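Local structure of maleate cis-trans isomerase (Pseudomonas putida, 4FQ5) at residues Glu42-Pro46 with Phe62-Arg66; Leu89-Arg95 with Thr126-Ala131; Ile136-Leu142 with Ala247-Met252; Leu142-Arg147 with Tyr171-Ile177. The protein probably catalyses the cis-trans isomerisation of maleate to fumarate, and forms a homodimer. The protein carries 1 engineered substitution. One frame throughout, in Å; residues are numbered along the deposited sequence.

Interaction 1. Residues Glu42-Pro46 with Phe62-Arg66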
loop_
_atom_site.group_PDB
_atom_site.type_symbol
_atom_site.label_atom_id
_atom_site.label_comp_id
_atom_site.label_asym_id
_atom_site.label_seq_id
_atom_site.Cartn_x
_atom_site.Cartn_y
_atom_site.Cartn_z
ATOM N N GLU A 42 -17.892 4.400 2.031
ATOM C CA GLU A 42 -17.089 3.214 1.757
ATOM C C GLU A 42 -15.846 3.489 0.895
ATOM O O GLU A 42 -15.047 2.587 0.651
ATOM C CB GLU A 42 -17.957 2.124 1.131
ATOM C CG GLU A 42 -18.911 1.488 2.143
ATOM C CD GLU A 42 -20.109 0.820 1.497
ATOM O OE1 GLU A 42 -20.656 1.348 0.500
ATOM O OE2 GLU A 42 -20.509 -0.246 1.990
ATOM N N THR A 43 -15.691 4.733 0.451
ATOM C CA THR A 43 -14.515 5.149 -0.312
ATOM C C THR A 43 -13.558 5.938 0.573
ATOM O O THR A 43 -12.374 5.621 0.648
ATOM C CB THR A 43 -14.924 5.963 -1.560
ATOM O OG1 THR A 43 -15.778 5.150 -2.371
ATOM C CG2 THR A 43 -13.692 6.375 -2.398
ATOM N N GLU A 44 -14.081 6.940 1.272
ATOM C CA GLU A 44 -13.234 7.863 2.022
ATOM C C GLU A 44 -12.735 7.320 3.354
ATOM O O GLU A 44 -11.592 7.578 3.731
ATOM C CB GLU A 44 -13.913 9.222 2.183
ATOM C CG GLU A 44 -14.176 9.885 0.838
ATOM C CD GLU A 44 -14.605 11.336 0.947
ATOM O OE1 GLU A 44 -14.965 11.786 2.054
ATOM O OE2 GLU A 44 -14.586 12.034 -0.082
ATOM N N ILE A 45 -13.572 6.575 4.071
ATOM C CA ILE A 45 -13.133 5.970 5.338
ATOM C C ILE A 45 -12.022 4.933 5.088
ATOM O O ILE A 45 -10.997 4.967 5.766
ATOM C CB ILE A 45 -14.318 5.413 6.180
ATOM C CG1 ILE A 45 -14.906 6.490 7.096
ATOM C CG2 ILE A 45 -13.887 4.279 7.097
ATOM C CD1 ILE A 45 -15.261 7.787 6.414
ATOM N N PRO A 46 -12.205 4.025 4.108
ATOM C CA PRO A 46 -11.073 3.148 3.797
ATOM C C PRO A 46 -9.845 3.884 3.238
ATOM O O PRO A 46 -8.720 3.523 3.579
ATOM C CB PRO A 46 -11.660 2.169 2.773
ATOM C CG PRO A 46 -13.105 2.089 3.167
ATOM C CD PRO A 46 -13.452 3.522 3.503
ATOM N N PHE A 62 -13.142 -3.744 6.592
ATOM C CA PHE A 62 -14.354 -2.939 6.492
ATOM C C PHE A 62 -15.593 -3.782 6.222
ATOM O O PHE A 62 -15.580 -4.641 5.344
ATOM C CB PHE A 62 -14.168 -1.823 5.457
ATOM C CG PHE A 62 -13.025 -0.908 5.788
ATOM C CD1 PHE A 62 -13.194 0.132 6.698
ATOM C CD2 PHE A 62 -11.762 -1.123 5.243
ATOM C CE1 PHE A 62 -12.134 0.962 7.033
ATOM C CE2 PHE A 62 -10.694 -0.293 5.579
ATOM C CZ PHE A 62 -10.885 0.750 6.473
ATOM N N HIS A 63 -16.643 -3.524 6.999
ATOM C CA HIS A 63 -17.854 -4.347 7.016
ATOM C C HIS A 63 -19.062 -3.463 7.053
ATOM O O HIS A 63 -19.228 -2.667 7.979
ATOM C CB HIS A 63 -17.810 -5.277 8.231
ATOM C CG HIS A 63 -16.511 -6.035 8.342
ATOM N ND1 HIS A 63 -16.317 -7.217 7.737
ATOM C CD2 HIS A 63 -15.298 -5.694 8.945
ATOM C CE1 HIS A 63 -15.053 -7.634 7.963
ATOM N NE2 HIS A 63 -14.430 -6.697 8.700
ATOM N N SER A 64 -19.913 -3.584 6.037
ATOM C CA SER A 64 -21.061 -2.693 5.894
ATOM C C SER A 64 -22.416 -3.368 6.043
ATOM O O SER A 64 -22.579 -4.553 5.739
ATOM C CB SER A 64 -21.023 -1.978 4.537
ATOM O OG SER A 64 -19.899 -1.126 4.454
ATOM N N SER A 65 -23.379 -2.575 6.501
ATOM C CA SER A 65 -24.788 -2.924 6.431
ATOM C C SER A 65 -25.527 -1.727 5.834
ATOM O O SER A 65 -25.169 -0.576 6.097
ATOM C CB SER A 65 -25.328 -3.270 7.819
ATOM O OG SER A 65 -26.742 -3.386 7.789
ATOM N N ARG A 66 -26.549 -2.008 5.030
ATOM C CA ARG A 66 -27.258 -0.980 4.281
ATOM C C ARG A 66 -28.689 -0.760 4.758
ATOM O O ARG A 66 -29.399 -1.706 5.105
ATOM C CB ARG A 66 -27.246 -1.304 2.778
ATOM C CG ARG A 66 -25.913 -0.990 2.121
ATOM C CD ARG A 66 -25.863 -1.319 0.631
ATOM N NE ARG A 66 -25.121 -0.265 -0.058
ATOM C CZ ARG A 66 -23.824 -0.015 0.113
ATOM N NH1 ARG A 66 -23.080 -0.767 0.931
ATOM N NH2 ARG A 66 -23.265 0.993 -0.540
#
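In the beta-alpha-beta unit of strand 27-35, helix 41-52 and strand 59-67, Glu42 near the start of the helix grips Ser64 and Arg66 of the final strand. Its CG lies anti to the carbonyl carbon (chi1 -73°) and the chain is extended beyond, which carries the carboxylate out to both partners. The salt bridge is bidentate and end-on: Arg66 NH2 donates to Glu42 OE1 and Arg66 NH1 to Glu42 OE2, each at 2.8 Å, with the carboxylate and guanidinium planes only 25° apart. Both oxygens are met on their syn side. Glu42 OE2 takes a second bond on its anti lone pair, from Ser64 OG at 2.7 Å, which helps to fix the rotation of the carboxylate. The buried charges also reach across the dimer: His63 of the second subunit bonds to Glu42 OE1, and Arg66 NH1 to the Ser64 carbonyl of that subunit. One turn along the helix the contact becomes apolar. Pro46 CG sits over the centre of the Phe62 ring, 3.9 Å from its centroid and 5° off the normal, a CH-pi contact. Ile45 CG2 approaches the same ring obliquely, 3.8 Å from Phe62 CE1. Helix and strand run roughly antiparallel, the arrangement of a beta-alpha-beta crossover.

Interaction 2. Residues Leu89-Arg95 with Thr126-Ala131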
loop_
_atom_site.group_PDB
_atom_site.type_symbol
_atom_site.label_atom_id
_atom_site.label_comp_id
_atom_site.label_asym_id
_atom_site.label_seq_id
_atom_site.Cartn_x
_atom_site.Cartn_y
_atom_site.Cartn_z
ATOM N N LEU A 89 -27.723 -4.848 14.443
ATOM C CA LEU A 89 -27.774 -6.299 14.650
ATOM C C LEU A 89 -26.919 -7.018 13.610
ATOM O O LEU A 89 -26.155 -7.919 13.946
ATOM C CB LEU A 89 -29.216 -6.829 14.591
ATOM C CG LEU A 89 -30.114 -6.593 15.814
ATOM C CD1 LEU A 89 -31.588 -6.759 15.461
ATOM C CD2 LEU A 89 -29.727 -7.510 16.971
ATOM N N GLU A 90 -27.049 -6.609 12.351
ATOM C CA GLU A 90 -26.278 -7.206 11.262
ATOM C C GLU A 90 -24.769 -7.093 11.485
ATOM O O GLU A 90 -24.033 -8.068 11.314
ATOM C CB GLU A 90 -26.693 -6.619 9.901
ATOM C CG GLU A 90 -28.042 -7.142 9.420
ATOM C CD GLU A 90 -28.565 -6.472 8.157
ATOM O OE1 GLU A 90 -27.858 -5.633 7.558
ATOM O OE2 GLU A 90 -29.705 -6.796 7.757
ATOM N N LEU A 91 -24.320 -5.917 11.905
ATOM C CA LEU A 91 -22.890 -5.674 12.067
ATOM C C LEU A 91 -22.331 -6.237 13.370
ATOM O O LEU A 91 -21.171 -6.660 13.405
ATOM C CB LEU A 91 -22.559 -4.183 11.898
ATOM C CG LEU A 91 -22.724 -3.651 10.462
ATOM C CD1 LEU A 91 -22.591 -2.137 10.424
ATOM C CD2 LEU A 91 -21.731 -4.306 9.505
ATOM N N SER A 92 -23.137 -6.262 14.432
ATOM C CA SER A 92 -22.681 -6.877 15.684
ATOM C C SER A 92 -22.647 -8.413 15.616
ATOM O O SER A 92 -21.938 -9.042 16.396
ATOM C CB SER A 92 -23.438 -6.359 16.922
ATOM O OG SER A 92 -24.838 -6.499 16.794
ATOM N N ASP A 93 -23.381 -9.005 14.671
ATOM C CA ASP A 93 -23.224 -10.433 14.351
ATOM C C ASP A 93 -21.783 -10.756 13.934
ATOM O O ASP A 93 -21.330 -11.894 14.075
ATOM C CB ASP A 93 -24.164 -10.855 13.215
ATOM C CG ASP A 93 -25.610 -11.093 13.673
ATOM O OD1 ASP A 93 -25.936 -10.940 14.866
ATOM O OD2 ASP A 93 -26.437 -11.439 12.803
ATOM N N ALA A 94 -21.080 -9.749 13.411
ATOM C CA ALA A 94 -19.691 -9.873 12.985
ATOM C C ALA A 94 -18.675 -9.431 14.049
ATOM O O ALA A 94 -17.469 -9.495 13.805
ATOM C CB ALA A 94 -19.474 -9.078 11.698
ATOM N N ARG A 95 -19.160 -8.986 15.214
ATOM C CA ARG A 95 -18.300 -8.516 16.329
ATOM C C ARG A 95 -17.289 -7.452 15.881
ATOM O O ARG A 95 -16.089 -7.516 16.139
ATOM C CB ARG A 95 -17.630 -9.681 17.072
ATOM C CG ARG A 95 -18.627 -10.607 17.761
ATOM C CD ARG A 95 -17.928 -11.671 18.600
ATOM N NE ARG A 95 -17.244 -11.088 19.751
ATOM C CZ ARG A 95 -17.848 -10.718 20.882
ATOM N NH1 ARG A 95 -19.163 -10.870 21.032
ATOM N NH2 ARG A 95 -17.132 -10.191 21.864
ATOM N N THR A 126 -26.538 -3.643 20.232
ATOM C CA THR A 126 -25.334 -4.479 20.107
ATOM C C THR A 126 -25.058 -5.247 21.394
ATOM O O THR A 126 -24.655 -6.415 21.351
ATOM C CB THR A 126 -24.065 -3.698 19.681
ATOM O OG1 THR A 126 -23.672 -2.770 20.706
ATOM C CG2 THR A 126 -24.289 -2.969 18.366
ATOM N N GLU A 127 -25.276 -4.578 22.525
ATOM C CA GLU A 127 -25.083 -5.185 23.837
ATOM C C GLU A 127 -26.006 -6.395 24.024
ATOM O O GLU A 127 -25.562 -7.450 24.489
ATOM C CB GLU A 127 -25.297 -4.151 24.939
ATOM C CG GLU A 127 -25.067 -4.679 26.345
ATOM C CD GLU A 127 -25.230 -3.610 27.414
ATOM O OE1 GLU A 127 -25.541 -2.445 27.075
ATOM O OE2 GLU A 127 -25.042 -3.942 28.605
ATOM N N ASN A 128 -27.273 -6.251 23.633
ATOM C CA ASN A 128 -28.229 -7.359 23.728
ATOM C C ASN A 128 -28.027 -8.430 22.661
ATOM O O ASN A 128 -28.618 -9.511 22.736
ATOM C CB ASN A 128 -29.670 -6.841 23.735
ATOM C CG ASN A 128 -29.959 -5.947 24.930
ATOM O OD1 ASN A 128 -29.482 -6.198 26.042
ATOM N ND2 ASN A 128 -30.742 -4.895 24.709
ATOM N N ASN A 129 -27.188 -8.123 21.670
ATOM C CA ASN A 129 -26.742 -9.105 20.684
ATOM C C ASN A 129 -25.381 -9.694 21.084
ATOM O O ASN A 129 -24.684 -10.316 20.272
ATOM C CB ASN A 129 -26.705 -8.480 19.280
ATOM C CG ASN A 129 -26.515 -9.512 18.174
ATOM O OD1 ASN A 129 -25.917 -9.216 17.137
ATOM N ND2 ASN A 129 -27.021 -10.719 18.386
ATOM N N ASP A 130 -25.018 -9.473 22.349
ATOM C CA ASP A 130 -23.848 -10.077 22.995
ATOM C C ASP A 130 -22.513 -9.565 22.435
ATOM O O ASP A 130 -21.487 -10.249 22.509
ATOM C CB ASP A 130 -23.931 -11.612 22.945
ATOM C CG ASP A 130 -22.922 -12.288 23.860
ATOM O OD1 ASP A 130 -22.709 -11.808 24.996
ATOM O OD2 ASP A 130 -22.339 -13.306 23.435
ATOM N N ALA A 131 -22.526 -8.352 21.895
ATOM C CA ALA A 131 -21.313 -7.765 21.331
ATOM C C ALA A 131 -21.324 -6.241 21.447
ATOM O O ALA A 131 -21.368 -5.541 20.433
ATOM C CB ALA A 131 -21.147 -8.205 19.881
HETATM O O HOH W 1 -22.832 -11.106 18.034
#
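Arg95 reaches across to Asp130 with its guanidinium edge-on to the backbone carbonyl: NH1 donates to Asp130 O at 2.8 Å, nearly in the plane of the guanidinium, although the bond is bent. A bend at chi3 (67°) turns the guanidinium toward the Asp130 carbonyl, and Ala131 CB lies 3.5 Å from Arg95 NH1, at an oblique angle to the group. Deeper in, the Asn129 side chain leaves CB opposite the backbone N (chi1 -169°), which carries its amide toward helix 84-92. Leu89 CD2 rests on Asn129 CB at 3.9 Å, and the Asp93 carboxylate crosses the Asn129 amide with the two planes 58° apart. Both segments are helix ends: Ser92 to Arg95 form a type I beta turn, while Asp130, with positive phi, is the C-prime residue of a Schellman motif closing helix 114-128. Water 1 bridges these ends, donating to Ser92 O (2.8 Å) and Asn129 O (3.0 Å). A glycine in place of Asn129 would probably open a gap beside Ser92 and Asp93 and leave the Leu89 methyl without its neighbour. Ser92 CB packs on Thr126 CG2 at 3.8 Å. Ser92 OG bonds to the Ala88 carbonyl, and Thr126 OG1 to the Arg123 carbonyl and to Thr133 N. The Asp93 carboxylate bonds to Ser36 and Arg68 of the second subunit.

Interaction 3. Residues Ile136-Leu142 with Ala247-Met252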
loop_
_atom_site.group_PDB
_atom_site.type_symbol
_atom_site.label_atom_id
_atom_site.label_comp_id
_atom_site.label_asym_id
_atom_site.label_seq_id
_atom_site.Cartn_x
_atom_site.Cartn_y
_atom_site.Cartn_z
ATOM N N ILE A 136 -20.528 5.301 16.793
ATOM C CA ILE A 136 -20.282 6.672 16.354
ATOM C C ILE A 136 -21.365 7.007 15.337
ATOM O O ILE A 136 -21.716 6.172 14.507
ATOM C CB ILE A 136 -18.859 6.848 15.742
ATOM C CG1 ILE A 136 -17.795 6.942 16.843
ATOM C CG2 ILE A 136 -18.743 8.150 14.959
ATOM C CD1 ILE A 136 -17.291 5.620 17.372
ATOM N N THR A 137 -21.937 8.200 15.440
ATOM C CA THR A 137 -22.727 8.743 14.343
ATOM C C THR A 137 -21.926 9.881 13.717
ATOM O O THR A 137 -21.193 10.577 14.419
ATOM C CB THR A 137 -24.117 9.257 14.793
ATOM O OG1 THR A 137 -23.964 10.432 15.595
ATOM C CG2 THR A 137 -24.875 8.178 15.587
ATOM N N SER A 138 -22.064 10.046 12.404
ATOM C CA SER A 138 -21.471 11.168 11.664
ATOM C C SER A 138 -21.837 12.512 12.274
ATOM O O SER A 138 -20.995 13.410 12.376
ATOM C CB SER A 138 -21.977 11.162 10.229
ATOM O OG SER A 138 -21.455 10.048 9.544
ATOM N N ALA A 139 -23.108 12.642 12.649
ATOM C CA ALA A 139 -23.628 13.876 13.228
ATOM C C ALA A 139 -22.902 14.211 14.519
ATOM O O ALA A 139 -22.410 15.327 14.682
ATOM C CB ALA A 139 -25.130 13.775 13.459
ATOM N N GLY A 140 -22.819 13.233 15.419
ATOM C CA GLY A 140 -22.151 13.404 16.705
ATOM C C GLY A 140 -20.657 13.618 16.544
ATOM O O GLY A 140 -20.060 14.443 17.240
ATOM N N ALA A 141 -20.059 12.872 15.619
ATOM C CA ALA A 141 -18.633 12.976 15.326
ATOM C C ALA A 141 -18.279 14.383 14.870
ATOM O O ALA A 141 -17.282 14.946 15.323
ATOM C CB ALA A 141 -18.233 11.956 14.268
ATOM N N LEU A 142 -19.104 14.947 13.984
ATOM C CA LEU A 142 -18.888 16.302 13.489
ATOM C C LEU A 142 -18.886 17.308 14.634
ATOM O O LEU A 142 -17.968 18.130 14.737
ATOM C CB LEU A 142 -19.916 16.697 12.416
ATOM C CG LEU A 142 -19.592 18.011 11.683
ATOM C CD1 LEU A 142 -18.478 17.801 10.662
ATOM C CD2 LEU A 142 -20.821 18.607 11.005
ATOM N N ALA A 247 -14.492 13.554 10.313
ATOM C CA ALA A 247 -14.888 13.588 11.726
ATOM C C ALA A 247 -15.215 12.189 12.256
ATOM O O ALA A 247 -14.825 11.838 13.374
ATOM C CB ALA A 247 -16.072 14.526 11.926
ATOM N N THR A 248 -15.915 11.404 11.436
ATOM C CA THR A 248 -16.288 10.023 11.768
ATOM C C THR A 248 -15.051 9.148 11.994
ATOM O O THR A 248 -15.000 8.380 12.959
ATOM C CB THR A 248 -17.178 9.399 10.666
ATOM O OG1 THR A 248 -18.389 10.153 10.539
ATOM C CG2 THR A 248 -17.539 7.948 10.982
ATOM N N THR A 249 -14.048 9.263 11.121
ATOM C CA THR A 249 -12.855 8.424 11.302
ATOM C C THR A 249 -12.058 8.876 12.517
ATOM O O THR A 249 -11.532 8.048 13.257
ATOM C CB THR A 249 -11.963 8.230 10.035
ATOM O OG1 THR A 249 -10.684 8.847 10.206
ATOM C CG2 THR A 249 -12.618 8.690 8.767
ATOM N N TRP A 250 -12.005 10.186 12.740
ATOM C CA TRP A 250 -11.431 10.722 13.962
ATOM C C TRP A 250 -12.115 10.136 15.177
ATOM O O TRP A 250 -11.447 9.652 16.100
ATOM C CB TRP A 250 -11.488 12.248 13.970
ATOM C CG TRP A 250 -11.046 12.820 15.288
ATOM C CD1 TRP A 250 -9.742 13.070 15.717
ATOM C CD2 TRP A 250 -11.901 13.201 16.421
ATOM N NE1 TRP A 250 -9.739 13.568 17.000
ATOM C CE2 TRP A 250 -10.997 13.671 17.478
ATOM C CE3 TRP A 250 -13.274 13.204 16.654
ATOM C CZ2 TRP A 250 -11.471 14.120 18.704
ATOM C CZ3 TRP A 250 -13.737 13.655 17.898
ATOM C CH2 TRP A 250 -12.852 14.104 18.896
ATOM N N ALA A 251 -13.449 10.139 15.172
ATOM C CA ALA A 251 -14.217 9.623 16.310
ATOM C C ALA A 251 -14.070 8.112 16.511
ATOM O O ALA A 251 -13.969 7.646 17.642
ATOM C CB ALA A 251 -15.685 10.023 16.202
ATOM N N MET A 252 -14.037 7.357 15.416
ATOM C CA MET A 252 -13.796 5.914 15.485
ATOM C C MET A 252 -12.427 5.603 16.097
ATOM O O MET A 252 -12.317 4.774 17.005
ATOM C CB MET A 252 -13.899 5.279 14.099
ATOM C CG MET A 252 -15.310 5.074 13.583
ATOM S SD MET A 252 -15.271 4.523 11.865
ATOM C CE MET A 252 -16.945 3.935 11.692
#
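Ser138 OG has its strongest partner in the Ala102 carbonyl, and the Tyr101 carbonyl shares the same hydroxyl; across the contact it lies 3.2 Å from Thr248 OG1, which itself bonds to the Ala244 carbonyl. Beside this buried polar spot the two helices meet through small side chains. Ala141 CB presses on the backbone of the partner helix, 3.5 Å from Ala247 O, and also meets Ala251 CB at 3.7 Å. Ala247 CB, in return, lies against Leu142 CA at 3.7 Å. Where alanines meet, the short segments 138-142 and 247-252 come to 8.1 Å between axes, at 83°. Ile136, in strand 135-137, spans the next turn: its CG1 abuts Ala251 CB at 3.8 Å, and CD1 reaches Met252 CA at 4.0 Å. With CG1 anti to the carbonyl carbon (chi1 -78°) and CG2 anti to the backbone N, both branches are set against Ala251 CB. Replacing Ile136 by alanine removes CG1, CG2 and CD1, which would probably leave a gap against Ala251 CB and the backbone of Met252. The side chain of Ser138 is about 6 Å from the bound maleate and close to Val222, a residue of its pocket. Each helix follows the last strand of one of two alpha/beta halves, each built on a four-stranded parallel sheet of order 2-1-3-4, with the maleate pocket between them at C-terminal strand ends, where Pro35 closes strand 27-35 and Ala102 follows strand 98-101.

Interaction 4. Residues Leu142-Arg147 with Tyr171-Ile177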
loop_
_atom_site.group_PDB
_atom_site.type_symbol
_atom_site.label_atom_id
_atom_site.label_comp_id
_atom_site.label_asym_id
_atom_site.label_seq_id
_atom_site.Cartn_x
_atom_site.Cartn_y
_atom_site.Cartn_z
ATOM N N LEU A 142 -19.104 14.947 13.984
ATOM C CA LEU A 142 -18.888 16.302 13.489
ATOM C C LEU A 142 -18.886 17.308 14.634
ATOM O O LEU A 142 -17.968 18.130 14.737
ATOM C CB LEU A 142 -19.916 16.697 12.416
ATOM C CG LEU A 142 -19.592 18.011 11.683
ATOM C CD1 LEU A 142 -18.478 17.801 10.662
ATOM C CD2 LEU A 142 -20.821 18.607 11.005
ATOM N N ILE A 143 -19.902 17.234 15.495
ATOM C CA ILE A 143 -19.979 18.111 16.664
ATOM C C ILE A 143 -18.773 17.914 17.586
ATOM O O ILE A 143 -18.134 18.892 17.985
ATOM C CB ILE A 143 -21.317 17.966 17.430
ATOM C CG1 ILE A 143 -22.426 18.724 16.700
ATOM C CG2 ILE A 143 -21.220 18.528 18.841
ATOM C CD1 ILE A 143 -23.396 17.830 15.973
ATOM N N ASP A 144 -18.454 16.660 17.904
ATOM C CA ASP A 144 -17.298 16.359 18.752
ATOM C C ASP A 144 -15.975 16.814 18.126
ATOM O O ASP A 144 -15.096 17.312 18.829
ATOM C CB ASP A 144 -17.246 14.868 19.119
ATOM C CG ASP A 144 -18.409 14.445 20.012
ATOM O OD1 ASP A 144 -19.064 15.334 20.591
ATOM O OD2 ASP A 144 -18.674 13.227 20.127
ATOM N N GLY A 145 -15.847 16.648 16.810
ATOM C CA GLY A 145 -14.646 17.072 16.087
ATOM C C GLY A 145 -14.473 18.579 16.098
ATOM O O GLY A 145 -13.358 19.088 16.267
ATOM N N ILE A 146 -15.576 19.299 15.913
ATOM C CA ILE A 146 -15.557 20.762 15.989
ATOM C C ILE A 146 -15.128 21.218 17.388
ATOM O O ILE A 146 -14.270 22.092 17.520
ATOM C CB ILE A 146 -16.914 21.384 15.578
ATOM C CG1 ILE A 146 -17.124 21.231 14.070
ATOM C CG2 ILE A 146 -16.987 22.860 15.986
ATOM C CD1 ILE A 146 -18.543 21.449 13.591
ATOM N N ARG A 147 -15.711 20.616 18.425
ATOM C CA ARG A 147 -15.326 20.930 19.802
ATOM C C ARG A 147 -13.854 20.590 20.075
ATOM O O ARG A 147 -13.153 21.362 20.717
ATOM C CB ARG A 147 -16.243 20.236 20.819
ATOM C CG ARG A 147 -17.643 20.831 20.904
ATOM C CD ARG A 147 -18.582 19.942 21.708
ATOM N NE ARG A 147 -19.953 20.458 21.709
ATOM C CZ ARG A 147 -21.037 19.736 21.998
ATOM N NH1 ARG A 147 -20.927 18.450 22.300
ATOM N NH2 ARG A 147 -22.242 20.297 21.968
ATOM N N TYR A 171 -29.325 22.517 13.992
ATOM C CA TYR A 171 -28.843 21.462 14.893
ATOM C C TYR A 171 -27.470 21.827 15.468
ATOM O O TYR A 171 -27.228 21.694 16.679
ATOM C CB TYR A 171 -28.780 20.114 14.153
ATOM C CG TYR A 171 -28.707 18.889 15.049
ATOM C CD1 TYR A 171 -29.836 18.098 15.269
ATOM C CD2 TYR A 171 -27.507 18.511 15.656
ATOM C CE1 TYR A 171 -29.775 16.972 16.077
ATOM C CE2 TYR A 171 -27.432 17.391 16.469
ATOM C CZ TYR A 171 -28.567 16.625 16.675
ATOM O OH TYR A 171 -28.492 15.520 17.482
ATOM N N ILE A 172 -26.581 22.296 14.596
ATOM C CA ILE A 172 -25.228 22.688 14.989
ATOM C C ILE A 172 -25.266 23.887 15.946
ATOM O O ILE A 172 -24.587 23.896 16.979
ATOM C CB ILE A 172 -24.352 22.992 13.749
ATOM C CG1 ILE A 172 -24.153 21.716 12.913
ATOM C CG2 ILE A 172 -23.004 23.555 14.169
ATOM C CD1 ILE A 172 -23.746 21.968 11.477
ATOM N N ARG A 173 -26.079 24.884 15.601
ATOM C CA ARG A 173 -26.289 26.045 16.460
ATOM C C ARG A 173 -26.828 25.632 17.830
ATOM O O ARG A 173 -26.369 26.136 18.854
ATOM C CB ARG A 173 -27.216 27.061 15.779
ATOM C CG ARG A 173 -26.571 27.787 14.608
ATOM C CD ARG A 173 -27.533 28.758 13.932
ATOM N NE ARG A 173 -26.830 29.615 12.973
ATOM C CZ ARG A 173 -27.373 30.124 11.867
ATOM N NH1 ARG A 173 -28.636 29.872 11.558
ATOM N NH2 ARG A 173 -26.646 30.882 11.059
ATOM N N HIS A 174 -27.777 24.695 17.841
ATOM C CA HIS A 174 -28.350 24.177 19.087
ATOM C C HIS A 174 -27.307 23.516 19.945
ATOM O O HIS A 174 -27.380 23.559 21.181
ATOM C CB HIS A 174 -29.489 23.201 18.797
ATOM C CG HIS A 174 -30.223 22.737 20.033
ATOM N ND1 HIS A 174 -30.001 21.534 20.600
ATOM C CD2 HIS A 174 -31.181 23.373 20.820
ATOM C CE1 HIS A 174 -30.787 21.401 21.689
ATOM N NE2 HIS A 174 -31.509 22.526 21.820
ATOM N N GLU A 175 -26.319 22.898 19.300
ATOM C CA GLU A 175 -25.228 22.253 20.032
ATOM C C GLU A 175 -24.186 23.263 20.521
ATOM O O GLU A 175 -23.166 22.885 21.086
ATOM C CB GLU A 175 -24.584 21.144 19.188
ATOM C CG GLU A 175 -25.463 19.909 19.029
ATOM C CD GLU A 175 -25.712 19.177 20.339
ATOM O OE1 GLU A 175 -24.814 19.158 21.204
ATOM O OE2 GLU A 175 -26.806 18.598 20.506
ATOM N N GLY A 176 -24.455 24.548 20.308
ATOM C CA GLY A 176 -23.611 25.610 20.846
ATOM C C GLY A 176 -22.470 26.011 19.936
ATOM O O GLY A 176 -21.498 26.598 20.388
ATOM N N ILE A 177 -22.590 25.685 18.655
ATOM C CA ILE A 177 -21.569 26.031 17.666
ATOM C C ILE A 177 -22.182 27.006 16.677
ATOM O O ILE A 177 -23.142 26.678 15.978
ATOM C CB ILE A 177 -21.047 24.782 16.918
ATOM C CG1 ILE A 177 -20.422 23.784 17.896
ATOM C CG2 ILE A 177 -20.049 25.174 15.830
ATOM C CD1 ILE A 177 -20.469 22.341 17.424
HETATM O O HOH W 2 -23.795 17.086 22.521
HETATM O O HOH W 3 -20.313 23.114 21.671
#
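Ile146 and Ile177 form the tight, buried half of this contact, whereas Arg147 and Glu175 make up its hydrated polar half. Ile146 CG2 lies 3.8 Å from Ile177 CD1, and Ile143 CG2 approaches the same CD1 at 4.1 Å. The other branch of Ile143 runs toward Tyr171: CD1 comes to the edge of the ring, 4.1 Å from CE2, while the Tyr171 hydroxyl is bound to His115. On the polar side, one nitrogen serves two acceptors of one residue. Arg147 NH2 donates to Glu175 O at 2.9 Å, in the carbonyl plane and nearly in that of the guanidinium, and to Glu175 OE1, also at 2.9 Å, where the bond is more bent (137°) and uses the anti lone pair. Glu175 bends at chi2 (-65°) to bring its carboxylate back to the arginine. Two waters complete the link: water 2 joins Arg147 NH1 to Glu175 OE1, and water 3 joins Arg147 NE to Glu175 O. Within its own helix, Ile143 CG2 lies over one face of the Arg147 guanidinium, 3.4 Å above its plane. Helix 138-149 thus packs against the Schellman motif at Gly176, which ends helix 162-174 and leads into strand 178-184 of a beta-alpha-beta unit.

In the fold
From the N terminus, interaction 1 closes a short loop between helix 41-52 and strand 59-67, and interaction 2 follows it in series, closing a loop of 30 residues and joining the ends of helices 84-92 and 114-128. The two touch through Ser65 and Glu90, and both reach the second subunit. Interaction 3 then closes a long loop of 104 residues, bringing helix 244-255 back to strand 135-137 and helix 138-149. Interaction 4 is nested inside that loop and shares Leu142 with it, adding the end of helix 162-174. Ile45 against Thr249 connects interactions 1 and 3, so that helix 244-255 bridges the elements around the first sheet, while interaction 4 ties in the second.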